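Local coordinates for probable oxidoreductase (Pseudomonas aeruginosa, PDB 4B7C), which probably acts as an NADP(H)-dependent oxidoreductase of the medium-chain dehydrogenase/reductase family, with a GroES-like domain and a Rossmann-fold cofactor domain, at residues Asp24-Val29 with Glu314-Thr319; Ser85-Phe90 with Gly108-Phe113; Leu141-Gln146 with Met281-Arg286; Gly160-Val165 with Phe223-Gly228; Leu321-Gly326 with Gly330-Lys335. One frame throughout, in Å; residues are numbered along the deposited sequence.

Contact 1: residues Asp24-Val29 with Glu314-Thr319; sequences DTFSFV and ETFPET
F26 and F316 make a T-shaped (edge-to-face) aromatic pair in which F316 presents its edge to the face of F26. The ring centroids lie 5.0 Å apart and the planes are inclined at 68°. Nearly all the touching falls to one atom, CE2 of F316, which stands over the middle of the F26 ring and comes to 3.7 Å from F26 CZ. CG2 of T25 covers the opposite face, so F26 is sandwiched between a methyl group and an aromatic edge. With CG anti to the backbone N (chi1 170°), the F316 ring reaches out from the first turn of its helix toward the strand. Y11 joins this cluster, stacking on F28 and meeting F316 at an inclined angle.

In fold terms, strand 26-32, paired antiparallel with strand 7-13, is here laid against the start of helix 316-321. An N-terminal strand and a C-terminal helix thus come together, as is usual for the catalytic domain of medium-chain dehydrogenases/reductases.

Aliphatic contacts are sparser. P317 CB approaches F26 CD2 at 4.4 Å, and further along the strand F28 CZ is 4.3 Å from E314 CB, while the E314 carboxylate leads away from the strand.

No hydrogen bond joins the two segments; polar groups are served within or around them. T315 O accepts from T319 N at 2.9 Å and from T319 OG1, the hydroxyl standing above the carbonyl plane. E318 forms a salt bridge with R23, and the carbonyl of E314 receives the hydroxyl of Y11.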
# COMPACT_ATOMS: atom_id res chain seq x y z
N ASP B 24 18.55 24.90 -21.18
CA ASP B 24 18.89 25.94 -20.19
C ASP B 24 18.85 25.36 -18.75
O ASP B 24 19.16 26.05 -17.78
CB ASP B 24 17.96 27.18 -20.31
CG ASP B 24 18.36 28.18 -21.47
OD1 ASP B 24 19.04 27.67 -22.34
OD2 ASP B 24 17.99 29.43 -21.55
N THR B 25 18.50 24.08 -18.62
CA THR B 25 18.36 23.43 -17.31
C THR B 25 19.71 23.32 -16.60
O THR B 25 19.80 23.53 -15.39
CB THR B 25 17.74 22.03 -17.44
OG1 THR B 25 16.47 22.13 -18.13
CG2 THR B 25 17.51 21.43 -16.07
N PHE B 26 20.75 23.01 -17.37
CA PHE B 26 22.11 22.88 -16.83
C PHE B 26 23.08 23.92 -17.37
O PHE B 26 22.93 24.40 -18.48
CB PHE B 26 22.67 21.49 -17.12
CG PHE B 26 21.81 20.38 -16.64
CD1 PHE B 26 21.79 20.04 -15.30
CD2 PHE B 26 21.02 19.66 -17.53
CE1 PHE B 26 20.99 19.01 -14.85
CE2 PHE B 26 20.22 18.63 -17.09
CZ PHE B 26 20.20 18.30 -15.75
N SER B 27 24.05 24.28 -16.54
CA SER B 27 25.16 25.16 -16.94
C SER B 27 26.47 24.37 -16.95
O SER B 27 26.84 23.73 -15.96
CB SER B 27 25.29 26.40 -16.03
OG SER B 27 24.13 27.19 -16.10
N PHE B 28 27.18 24.44 -18.08
CA PHE B 28 28.47 23.80 -18.23
C PHE B 28 29.57 24.74 -17.78
O PHE B 28 29.82 25.77 -18.40
CB PHE B 28 28.66 23.35 -19.67
CG PHE B 28 29.75 22.35 -19.84
CD1 PHE B 28 29.87 21.30 -18.94
CD2 PHE B 28 30.63 22.44 -20.89
CE1 PHE B 28 30.86 20.37 -19.07
CE2 PHE B 28 31.63 21.51 -21.04
CZ PHE B 28 31.75 20.47 -20.12
N VAL B 29 30.21 24.41 -16.66
CA VAL B 29 31.16 25.33 -16.03
C VAL B 29 32.54 24.68 -15.83
O VAL B 29 32.67 23.47 -15.61
CB VAL B 29 30.58 25.99 -14.75
CG1 VAL B 29 31.66 26.82 -14.06
CG2 VAL B 29 29.39 26.87 -15.12
N GLU B 314 30.52 16.14 -21.86
CA GLU B 314 29.89 17.30 -22.51
C GLU B 314 28.51 16.97 -23.12
O GLU B 314 27.69 17.86 -23.29
CB GLU B 314 30.86 17.95 -23.54
CG GLU B 314 31.15 17.12 -24.80
CD GLU B 314 32.20 16.03 -24.60
OE1 GLU B 314 32.73 15.87 -23.47
OE2 GLU B 314 32.50 15.31 -25.59
N THR B 315 28.28 15.71 -23.46
CA THR B 315 27.00 15.27 -24.04
C THR B 315 25.88 15.05 -23.02
O THR B 315 24.75 14.72 -23.39
CB THR B 315 27.13 13.97 -24.85
OG1 THR B 315 27.32 12.86 -23.95
CG2 THR B 315 28.30 14.06 -25.85
N PHE B 316 26.18 15.27 -21.74
CA PHE B 316 25.25 14.95 -20.64
C PHE B 316 23.78 15.40 -20.84
O PHE B 316 22.87 14.57 -20.77
CB PHE B 316 25.80 15.46 -19.30
CG PHE B 316 24.81 15.40 -18.18
CD1 PHE B 316 24.43 14.18 -17.66
CD2 PHE B 316 24.19 16.55 -17.71
CE1 PHE B 316 23.47 14.11 -16.66
CE2 PHE B 316 23.23 16.50 -16.70
CZ PHE B 316 22.87 15.26 -16.18
N PRO B 317 23.53 16.70 -21.07
CA PRO B 317 22.13 17.17 -21.24
C PRO B 317 21.36 16.43 -22.30
O PRO B 317 20.18 16.15 -22.10
CB PRO B 317 22.29 18.65 -21.63
CG PRO B 317 23.62 19.04 -21.10
CD PRO B 317 24.48 17.81 -21.26
N GLU B 318 21.98 16.18 -23.46
CA GLU B 318 21.29 15.49 -24.55
C GLU B 318 21.11 14.04 -24.20
O GLU B 318 20.04 13.48 -24.41
CB GLU B 318 22.01 15.59 -25.91
CG GLU B 318 23.45 15.16 -26.02
CD GLU B 318 24.42 16.32 -25.96
OE1 GLU B 318 24.33 17.04 -24.95
OE2 GLU B 318 25.27 16.53 -26.89
N THR B 319 22.19 13.43 -23.70
CA THR B 319 22.19 12.00 -23.38
C THR B 319 21.15 11.70 -22.32
O THR B 319 20.47 10.68 -22.39
CB THR B 319 23.58 11.52 -22.91
OG1 THR B 319 24.57 11.83 -23.90
CG2 THR B 319 23.54 10.02 -22.65

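Contact 2: residues Ser85-Phe90 with Gly108-Phe113; sequences SKHPGF and GEPKGF
The ring of P110 is wedged between H87 and F90, and this is where the contact is tight. P110 CG lies over one face of the imidazole in a CH-pi contact, 3.9 Å from the ring centroid and 22° off the normal, although displaced toward the CD2 side of the ring. The same CG is 3.5 Å from F90 CE2, as the phenyl and pyrrolidine side chains lie antiparallel, each passing the other. Beyond the proline, F90 CZ touches F113 CB at 3.9 Å. P110 in turn places its CA over the rim of one face of the F113 ring.

Both segments are connections of the GroES-like domain, one following strand 77-85 and the other strand 105-108, and I41 of strand 41-49 packs against H87, P110 and F113. Each is shaped by turns: type I from H87 to F90, type II from P110 to F113, with P110 also at the centre of an inverse gamma turn. G89 N donates to H87 ND1 at 3.0 Å, in the imidazole plane, which fixes the rotation of that ring. S85 OG accepts from H87 N in an ST turn and donates to F90 O at 2.7 Å.

The outer side is loose. P88, E109, K111 and G112 are exposed and add essentially nothing to the contact; K111 starts away from the facing loop, and the positive phi of G112 (78°) suits the third position of the type II turn.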
# COMPACT_ATOMS: atom_id res chain seq x y z
N SER B 85 43.89 10.01 -1.46
CA SER B 85 43.05 9.78 -0.29
C SER B 85 43.63 10.35 0.99
O SER B 85 44.80 10.15 1.31
CB SER B 85 42.81 8.29 -0.07
OG SER B 85 42.09 8.10 1.14
N LYS B 86 42.79 11.10 1.70
CA LYS B 86 43.08 11.52 3.08
C LYS B 86 42.04 10.93 4.03
O LYS B 86 41.58 11.57 4.97
CB LYS B 86 43.15 13.04 3.18
CG LYS B 86 44.40 13.61 2.52
CD LYS B 86 44.40 15.13 2.56
CE LYS B 86 45.58 15.70 1.79
NZ LYS B 86 45.45 17.15 1.66
N HIS B 87 41.64 9.71 3.72
CA HIS B 87 40.60 8.97 4.44
C HIS B 87 41.10 7.55 4.61
O HIS B 87 41.48 6.91 3.64
CB HIS B 87 39.30 8.98 3.64
CG HIS B 87 38.10 8.45 4.39
ND1 HIS B 87 37.97 7.16 4.72
CD2 HIS B 87 36.96 9.09 4.87
CE1 HIS B 87 36.82 6.98 5.38
NE2 HIS B 87 36.20 8.16 5.46
N PRO B 88 41.09 7.04 5.86
CA PRO B 88 41.67 5.71 6.15
C PRO B 88 40.96 4.51 5.49
O PRO B 88 41.54 3.45 5.38
CB PRO B 88 41.57 5.58 7.67
CG PRO B 88 40.70 6.69 8.13
CD PRO B 88 40.50 7.68 7.04
N GLY B 89 39.74 4.72 5.01
CA GLY B 89 38.98 3.68 4.32
C GLY B 89 39.34 3.46 2.86
O GLY B 89 38.90 2.50 2.24
N PHE B 90 40.14 4.36 2.30
CA PHE B 90 40.43 4.36 0.87
C PHE B 90 41.90 4.66 0.59
O PHE B 90 42.53 5.45 1.28
CB PHE B 90 39.54 5.37 0.13
CG PHE B 90 38.08 5.12 0.29
CD1 PHE B 90 37.40 4.28 -0.57
CD2 PHE B 90 37.39 5.70 1.35
CE1 PHE B 90 36.06 4.00 -0.39
CE2 PHE B 90 36.05 5.43 1.53
CZ PHE B 90 35.38 4.59 0.66
N GLY B 108 35.66 15.19 -2.06
CA GLY B 108 34.81 15.27 -0.88
C GLY B 108 34.88 14.07 0.04
O GLY B 108 35.66 13.13 -0.18
N GLU B 109 34.01 14.09 1.04
CA GLU B 109 33.84 12.97 1.95
C GLU B 109 33.19 11.81 1.21
O GLU B 109 32.17 11.98 0.56
CB GLU B 109 32.97 13.39 3.14
CG GLU B 109 33.69 14.30 4.12
CD GLU B 109 33.62 15.78 3.76
OE1 GLU B 109 32.80 16.20 2.91
OE2 GLU B 109 34.41 16.53 4.32
N PRO B 110 33.77 10.60 1.32
CA PRO B 110 33.24 9.45 0.57
C PRO B 110 32.06 8.79 1.26
O PRO B 110 32.01 7.57 1.43
CB PRO B 110 34.44 8.50 0.51
CG PRO B 110 35.13 8.76 1.79
CD PRO B 110 34.97 10.23 2.08
N LYS B 111 31.06 9.60 1.57
CA LYS B 111 29.87 9.12 2.27
C LYS B 111 29.04 8.21 1.37
O LYS B 111 28.58 8.61 0.30
CB LYS B 111 29.04 10.30 2.75
CG LYS B 111 27.90 9.89 3.67
CD LYS B 111 27.18 11.08 4.25
CE LYS B 111 25.77 10.68 4.72
NZ LYS B 111 25.82 9.94 6.01
N GLY B 112 28.83 6.98 1.82
CA GLY B 112 28.06 5.98 1.07
C GLY B 112 28.85 5.34 -0.07
O GLY B 112 28.31 4.55 -0.84
N PHE B 113 30.14 5.67 -0.17
CA PHE B 113 31.00 5.11 -1.21
C PHE B 113 31.41 3.69 -0.84
O PHE B 113 31.57 3.37 0.33
CB PHE B 113 32.28 5.92 -1.38
CG PHE B 113 32.11 7.23 -2.11
CD1 PHE B 113 31.00 8.03 -1.91
CD2 PHE B 113 33.10 7.68 -2.98
CE1 PHE B 113 30.87 9.24 -2.56
CE2 PHE B 113 32.98 8.90 -3.64
CZ PHE B 113 31.86 9.68 -3.43

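Contact 3: residues Leu141-Gln146 with Met281-Arg286; sequences LLDVGQ and MDYAQR
D143 receives the phenol of Y283 where the last turn of helix 132-145 meets the 3-10 turns that lead into helix 287-299, alongside the Rossmann-fold part of the molecule. The hydrogen bond, from Y283 OH to D143 OD2, is short at 2.6 Å. OD2 lies at the edge of the phenol ring, near its plane, whereas the carboxylate is turned steeply against the ring, the two planes being 77° apart. The hydroxyl uses the anti side of OD2, somewhat out of the carboxylate plane. A chi1 of -169° swings the D143 carboxylate away from its own amide N and out from the helix toward the tyrosine. The next residue, V144, adds an apolar touch: the V144 and Y283 side chains run at about a right angle, and V144 CG2 sits 3.6 Å from Y283 OH.

R286 approaches the second carboxylate oxygen. Its guanidinium, nearly perpendicular to the carboxylate, points its edge at OD1 and forms a salt bridge of 3.6 Å between NH1 and D143 OD1. D143 is therefore engaged through both oxygens by two residues of one short segment. F139 stacks on the Y283 ring, R243 binds the carbonyls of G145 and Q146 at the helix end, and D282 makes a salt bridge to R272 of the second subunit. A water completes the link weakly, 2.8 Å from R286 NH2 and 3.5 Å from D143 OD1.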
# COMPACT_ATOMS: atom_id res chain seq x y z
N LEU B 141 12.82 -6.91 -5.00
CA LEU B 141 12.12 -8.15 -5.33
C LEU B 141 12.15 -9.13 -4.19
O LEU B 141 11.11 -9.61 -3.75
CB LEU B 141 12.70 -8.82 -6.59
CG LEU B 141 11.99 -10.13 -6.99
CD1 LEU B 141 10.56 -9.83 -7.43
CD2 LEU B 141 12.74 -10.88 -8.09
N LEU B 142 13.34 -9.44 -3.71
CA LEU B 142 13.51 -10.53 -2.75
C LEU B 142 13.09 -10.20 -1.32
O LEU B 142 12.51 -11.03 -0.62
CB LEU B 142 14.96 -11.03 -2.76
CG LEU B 142 15.46 -11.57 -4.11
CD1 LEU B 142 16.93 -11.98 -4.01
CD2 LEU B 142 14.60 -12.73 -4.60
N ASP B 143 13.40 -8.99 -0.86
CA ASP B 143 13.07 -8.61 0.52
C ASP B 143 11.63 -8.08 0.67
O ASP B 143 10.97 -8.36 1.66
CB ASP B 143 14.06 -7.59 1.08
CG ASP B 143 13.89 -7.39 2.57
OD1 ASP B 143 14.13 -8.36 3.32
OD2 ASP B 143 13.50 -6.27 2.98
N VAL B 144 11.15 -7.34 -0.32
CA VAL B 144 9.80 -6.76 -0.26
C VAL B 144 8.76 -7.59 -1.03
O VAL B 144 7.67 -7.89 -0.52
CB VAL B 144 9.82 -5.30 -0.76
CG1 VAL B 144 8.46 -4.63 -0.55
CG2 VAL B 144 10.93 -4.53 -0.06
N GLY B 145 9.08 -7.96 -2.26
CA GLY B 145 8.18 -8.79 -3.07
C GLY B 145 8.04 -10.20 -2.53
O GLY B 145 6.97 -10.80 -2.61
N GLN B 146 9.14 -10.74 -2.01
CA GLN B 146 9.21 -12.10 -1.50
C GLN B 146 8.54 -13.13 -2.42
O GLN B 146 7.63 -13.86 -2.02
CB GLN B 146 8.60 -12.18 -0.09
CG GLN B 146 9.29 -11.26 0.91
CD GLN B 146 8.72 -11.37 2.30
OE1 GLN B 146 7.93 -10.52 2.73
NE2 GLN B 146 9.10 -12.40 3.01
N MET B 281 19.40 2.26 -0.86
CA MET B 281 20.39 2.65 0.15
C MET B 281 20.08 2.14 1.55
O MET B 281 20.98 1.99 2.38
CB MET B 281 20.56 4.16 0.19
CG MET B 281 19.49 4.89 1.09
SD MET B 281 18.85 6.60 0.73
CE MET B 281 20.08 7.60 1.57
N ASP B 282 18.80 1.85 1.82
CA ASP B 282 18.41 1.26 3.10
C ASP B 282 19.05 -0.12 3.30
O ASP B 282 19.09 -0.62 4.42
CB ASP B 282 16.88 1.14 3.23
CG ASP B 282 16.19 2.48 3.38
OD1 ASP B 282 16.87 3.50 3.57
OD2 ASP B 282 14.95 2.52 3.30
N TYR B 283 19.51 -0.72 2.21
CA TYR B 283 20.09 -2.07 2.24
C TYR B 283 21.63 -2.09 2.17
O TYR B 283 22.23 -3.15 2.02
CB TYR B 283 19.51 -2.93 1.11
CG TYR B 283 18.04 -3.25 1.28
CD1 TYR B 283 17.06 -2.35 0.87
CD2 TYR B 283 17.63 -4.42 1.89
CE1 TYR B 283 15.71 -2.63 1.03
CE2 TYR B 283 16.29 -4.70 2.07
CZ TYR B 283 15.33 -3.78 1.63
OH TYR B 283 13.98 -4.06 1.77
N ALA B 284 22.25 -0.92 2.35
CA ALA B 284 23.70 -0.75 2.22
C ALA B 284 24.51 -1.81 2.98
O ALA B 284 25.48 -2.33 2.45
CB ALA B 284 24.14 0.65 2.65
N GLN B 285 24.10 -2.13 4.19
CA GLN B 285 24.81 -3.11 5.01
C GLN B 285 24.82 -4.52 4.42
O GLN B 285 25.64 -5.34 4.78
CB GLN B 285 24.20 -3.16 6.41
CG GLN B 285 24.93 -4.04 7.43
CD GLN B 285 24.39 -3.95 8.85
OE1 GLN B 285 23.76 -2.97 9.25
NE2 GLN B 285 24.66 -4.98 9.63
N ARG B 286 23.87 -4.78 3.53
CA ARG B 286 23.73 -6.10 2.92
C ARG B 286 24.27 -6.15 1.50
O ARG B 286 24.19 -7.18 0.85
CB ARG B 286 22.27 -6.55 2.97
CG ARG B 286 21.80 -6.85 4.39
CD ARG B 286 20.29 -6.98 4.48
NE ARG B 286 19.79 -8.13 3.72
CZ ARG B 286 18.51 -8.50 3.60
NH1 ARG B 286 17.54 -7.81 4.19
NH2 ARG B 286 18.20 -9.57 2.88
O HOH W 1 16.15 -10.01 1.01

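Contact 4: residues Gly160-Val165 with Phe223-Gly228; sequences GAVGSV and FDNVGG
The first turn of helix 161-172 approaches the end of strand 219-224 most closely at G163 and N225, whose CA atoms are 7.2 Å apart. V162 supplies the apolar half of the contact through a single methyl. CG1, which a chi1 of 176° sets trans to the valine's amide N, reaches 3.5 Å from F223 CE1 and is about as close to N225 OD1, so it is nested between a phenyl ring and an amide oxygen. The valine and phenylalanine side chains cross at about a right angle. On its other branch the N225 amide lies against the helix backbone, with ND2 at 3.7 Å from G163 CA; with no side chain on G163, the amide can sit directly on the main chain.

G160, at the end of the glycine-rich turn after strand 152-155, and G163, in the first turn of helix 161-172, belong to a stretch that corresponds to the dinucleotide-binding element of Rossmann folds and probably serves that role here. Strand 219-224 runs beside strand 152-155, and the crevice where the connections of these two strands diverge is the usual cofactor site in this fold, consistent with NADP(H) use.

Polar bonds stiffen each segment separately. The carbonyl O of G160 is gripped by S164 N and S164 OG, which arrive from opposite faces of its plane; S164 OG is 2.7 Å from G160 O. After the strand, D224 OD1 accepts from V226 N (3.0 Å) in an Asx turn and from G227 N (2.9 Å), both on one face of the carboxylate. S156 OG also bonds to D224 OD1 and to N225 N, tying this bend to the end of strand 152-155.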
# COMPACT_ATOMS: atom_id res chain seq x y z
N GLY B 160 13.91 -1.76 -18.77
CA GLY B 160 14.84 -0.88 -18.07
C GLY B 160 15.86 -1.65 -17.24
O GLY B 160 15.77 -2.86 -17.08
N ALA B 161 16.83 -0.92 -16.72
CA ALA B 161 17.95 -1.50 -15.96
C ALA B 161 17.51 -2.25 -14.70
O ALA B 161 18.03 -3.31 -14.36
CB ALA B 161 18.90 -0.39 -15.57
N VAL B 162 16.56 -1.67 -13.97
CA VAL B 162 16.05 -2.31 -12.75
C VAL B 162 15.16 -3.49 -13.10
O VAL B 162 15.37 -4.61 -12.63
CB VAL B 162 15.25 -1.30 -11.89
CG1 VAL B 162 14.64 -2.01 -10.68
CG2 VAL B 162 16.12 -0.13 -11.46
N GLY B 163 14.17 -3.24 -13.94
CA GLY B 163 13.18 -4.25 -14.28
C GLY B 163 13.73 -5.48 -14.97
O GLY B 163 13.29 -6.60 -14.70
N SER B 164 14.67 -5.27 -15.89
CA SER B 164 15.25 -6.39 -16.66
C SER B 164 16.00 -7.34 -15.74
O SER B 164 15.97 -8.56 -15.93
CB SER B 164 16.18 -5.89 -17.77
OG SER B 164 17.24 -5.12 -17.26
N VAL B 165 16.67 -6.79 -14.74
CA VAL B 165 17.34 -7.62 -13.73
C VAL B 165 16.33 -8.32 -12.80
O VAL B 165 16.45 -9.51 -12.52
CB VAL B 165 18.33 -6.80 -12.88
CG1 VAL B 165 18.86 -7.64 -11.72
CG2 VAL B 165 19.47 -6.30 -13.77
N PHE B 223 6.22 -5.71 -9.50
CA PHE B 223 7.41 -4.88 -9.35
C PHE B 223 7.19 -3.65 -10.19
O PHE B 223 7.26 -3.70 -11.42
CB PHE B 223 8.66 -5.66 -9.83
CG PHE B 223 9.98 -5.06 -9.40
CD1 PHE B 223 10.39 -3.83 -9.88
CD2 PHE B 223 10.83 -5.75 -8.55
CE1 PHE B 223 11.61 -3.29 -9.49
CE2 PHE B 223 12.05 -5.21 -8.16
CZ PHE B 223 12.43 -3.98 -8.62
N ASP B 224 6.97 -2.51 -9.52
CA ASP B 224 6.59 -1.27 -10.21
C ASP B 224 7.70 -0.23 -10.29
O ASP B 224 8.18 0.28 -9.27
CB ASP B 224 5.35 -0.63 -9.57
CG ASP B 224 4.75 0.47 -10.43
OD1 ASP B 224 5.02 0.53 -11.66
OD2 ASP B 224 3.96 1.28 -9.91
N ASN B 225 8.10 0.06 -11.53
CA ASN B 225 9.08 1.11 -11.82
C ASN B 225 8.48 2.33 -12.48
O ASN B 225 9.16 3.32 -12.66
CB ASN B 225 10.18 0.56 -12.74
CG ASN B 225 10.99 -0.54 -12.09
OD1 ASN B 225 11.65 -0.30 -11.07
ND2 ASN B 225 10.92 -1.75 -12.64
N VAL B 226 7.22 2.24 -12.88
CA VAL B 226 6.63 3.26 -13.76
C VAL B 226 5.40 3.97 -13.21
O VAL B 226 5.22 5.16 -13.42
CB VAL B 226 6.31 2.67 -15.16
CG1 VAL B 226 7.53 1.95 -15.73
CG2 VAL B 226 5.13 1.72 -15.09
N GLY B 227 4.57 3.24 -12.48
CA GLY B 227 3.38 3.81 -11.87
C GLY B 227 2.31 4.14 -12.90
O GLY B 227 2.13 3.41 -13.88
N GLY B 228 1.56 5.20 -12.63
CA GLY B 228 0.54 5.69 -13.54
C GLY B 228 -0.52 4.66 -13.89
O GLY B 228 -0.92 3.84 -13.06

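Contact 5: residues Leu321-Gly326 with Gly330-Lys335; sequences LKLFSG and GKLVLK
L323 and L332 carry the apolar contact, their side chains meeting at a slant. One methyl of L323 does the work: CD1 lies 3.7 Å from L332 CD2 and 3.9 Å from L332 CB, so it rests along the flank of the strand leucine. L332 points into the facing segment, and its other methyl, CD1, is grazed at 4.4 Å by K322 CD. V310 and T319 also pack on L332, making it a shared point between strand 331-335, its parallel neighbour 307-311 and the preceding helix.

Both lysines are engaged in salt bridges beyond the leucine pair. K322 is fully extended, its methylene chain passing L332 before NZ forms a salt bridge with D308. K331 takes another course: its chain bends so that NZ donates to the carbonyl O of the next residue, L332, at 3.0 Å, and the amine is held further by a salt bridge to D51 and a hydrogen bond with S49 OG. That amine thus has three oxygen partners.

Hydrogen bonds between the two segments are absent. Within 321-326, F324 N donates to L321 O at 2.9 Å, and the carbonyl of K322 is bound by the side-chain amide of N328. Strand 307-311, helix 316-321 and strand 331-335 follow one another with the two strands paired in parallel, a beta-alpha-beta crossover, and L323 packs onto its second strand just after the helix.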
# COMPACT_ATOMS: atom_id res chain seq x y z
N LEU B 321 18.22 13.10 -22.00
CA LEU B 321 16.91 13.05 -22.66
C LEU B 321 16.60 11.70 -23.26
O LEU B 321 15.44 11.28 -23.27
CB LEU B 321 16.80 14.11 -23.76
CG LEU B 321 16.79 15.53 -23.19
CD1 LEU B 321 16.49 16.57 -24.25
CD2 LEU B 321 15.83 15.67 -22.02
N LYS B 322 17.64 11.00 -23.70
CA LYS B 322 17.52 9.66 -24.27
C LYS B 322 16.89 8.69 -23.29
O LYS B 322 16.31 7.66 -23.67
CB LYS B 322 18.90 9.16 -24.71
CG LYS B 322 18.96 7.78 -25.33
CD LYS B 322 20.38 7.41 -25.76
CE LYS B 322 20.45 6.12 -26.56
NZ LYS B 322 21.87 5.73 -26.79
N LEU B 323 17.03 9.00 -22.01
CA LEU B 323 16.47 8.21 -20.93
C LEU B 323 14.94 8.20 -20.98
O LEU B 323 14.30 7.20 -20.63
CB LEU B 323 16.94 8.78 -19.59
CG LEU B 323 17.27 7.77 -18.49
CD1 LEU B 323 17.86 6.47 -19.00
CD2 LEU B 323 18.23 8.42 -17.49
N PHE B 324 14.36 9.30 -21.43
CA PHE B 324 12.89 9.44 -21.48
C PHE B 324 12.30 9.31 -22.87
O PHE B 324 11.17 9.73 -23.10
CB PHE B 324 12.45 10.76 -20.89
CG PHE B 324 12.99 11.03 -19.52
CD1 PHE B 324 12.46 10.38 -18.41
CD2 PHE B 324 14.01 11.94 -19.34
CE1 PHE B 324 12.95 10.64 -17.14
CE2 PHE B 324 14.51 12.21 -18.08
CZ PHE B 324 13.98 11.55 -16.97
N SER B 325 13.03 8.69 -23.78
CA SER B 325 12.60 8.56 -25.15
C SER B 325 12.21 7.12 -25.48
O SER B 325 11.79 6.85 -26.60
CB SER B 325 13.71 9.11 -26.05
OG SER B 325 14.74 8.22 -26.33
N GLY B 326 12.29 6.21 -24.51
CA GLY B 326 12.20 4.77 -24.81
C GLY B 326 13.29 4.32 -25.76
O GLY B 326 13.21 3.27 -26.40
N GLY B 330 19.17 -0.66 -22.76
CA GLY B 330 19.87 -1.10 -21.58
C GLY B 330 20.29 0.06 -20.71
O GLY B 330 20.06 1.22 -21.06
N LYS B 331 20.93 -0.26 -19.59
CA LYS B 331 21.29 0.72 -18.58
C LYS B 331 22.18 1.81 -19.16
O LYS B 331 23.24 1.54 -19.72
CB LYS B 331 21.99 0.03 -17.40
CG LYS B 331 22.82 0.97 -16.53
CD LYS B 331 21.94 1.79 -15.63
CE LYS B 331 22.71 2.88 -14.94
NZ LYS B 331 22.00 4.17 -15.13
N LEU B 332 21.72 3.05 -19.04
CA LEU B 332 22.41 4.18 -19.67
C LEU B 332 23.59 4.62 -18.82
O LEU B 332 23.44 5.03 -17.66
CB LEU B 332 21.45 5.35 -19.92
CG LEU B 332 21.99 6.47 -20.81
CD1 LEU B 332 22.52 5.97 -22.14
CD2 LEU B 332 20.84 7.45 -21.05
N VAL B 333 24.76 4.59 -19.45
CA VAL B 333 26.01 4.97 -18.80
C VAL B 333 26.78 6.00 -19.61
O VAL B 333 26.92 5.85 -20.84
CB VAL B 333 26.92 3.75 -18.59
CG1 VAL B 333 28.29 4.19 -18.09
CG2 VAL B 333 26.26 2.79 -17.60
N LEU B 334 27.23 7.05 -18.94
CA LEU B 334 28.01 8.11 -19.59
C LEU B 334 29.48 7.94 -19.26
O LEU B 334 29.88 8.06 -18.10
CB LEU B 334 27.52 9.49 -19.15
CG LEU B 334 28.13 10.71 -19.87
CD1 LEU B 334 27.68 10.74 -21.33
CD2 LEU B 334 27.77 12.02 -19.19
N LYS B 335 30.29 7.66 -20.28
CA LYS B 335 31.74 7.58 -20.12
C LYS B 335 32.28 8.99 -20.09
O LYS B 335 32.07 9.75 -21.03
CB LYS B 335 32.41 6.78 -21.23
CG LYS B 335 33.89 6.53 -20.98
CD LYS B 335 34.57 5.87 -22.18
CE LYS B 335 35.90 5.24 -21.79
NZ LYS B 335 36.89 6.23 -21.28

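How the contacts relate
Contacts 1 and 5 adjoin, with centres 14 Å apart: T315 OG1 lies 3.4 Å from L334 CD1, and T319 O is 3.5 Å from L332 CD2, so helix 316-321 is held by the N-terminal sheet and by strand 331-335. Contact 5 in turn meets contact 4, where A161 CB touches K331 CB at 3.6 Å, linking that strand with the presumed cofactor-binding turn. Contact 3 backs onto contact 4 through L141 N and F223 CE2, 3.7 Å apart. Contact 2 stands apart in the GroES-like domain; its centre is about 32 Å from that of contact 4, although its nearest atoms are about 7 Å from contact 3.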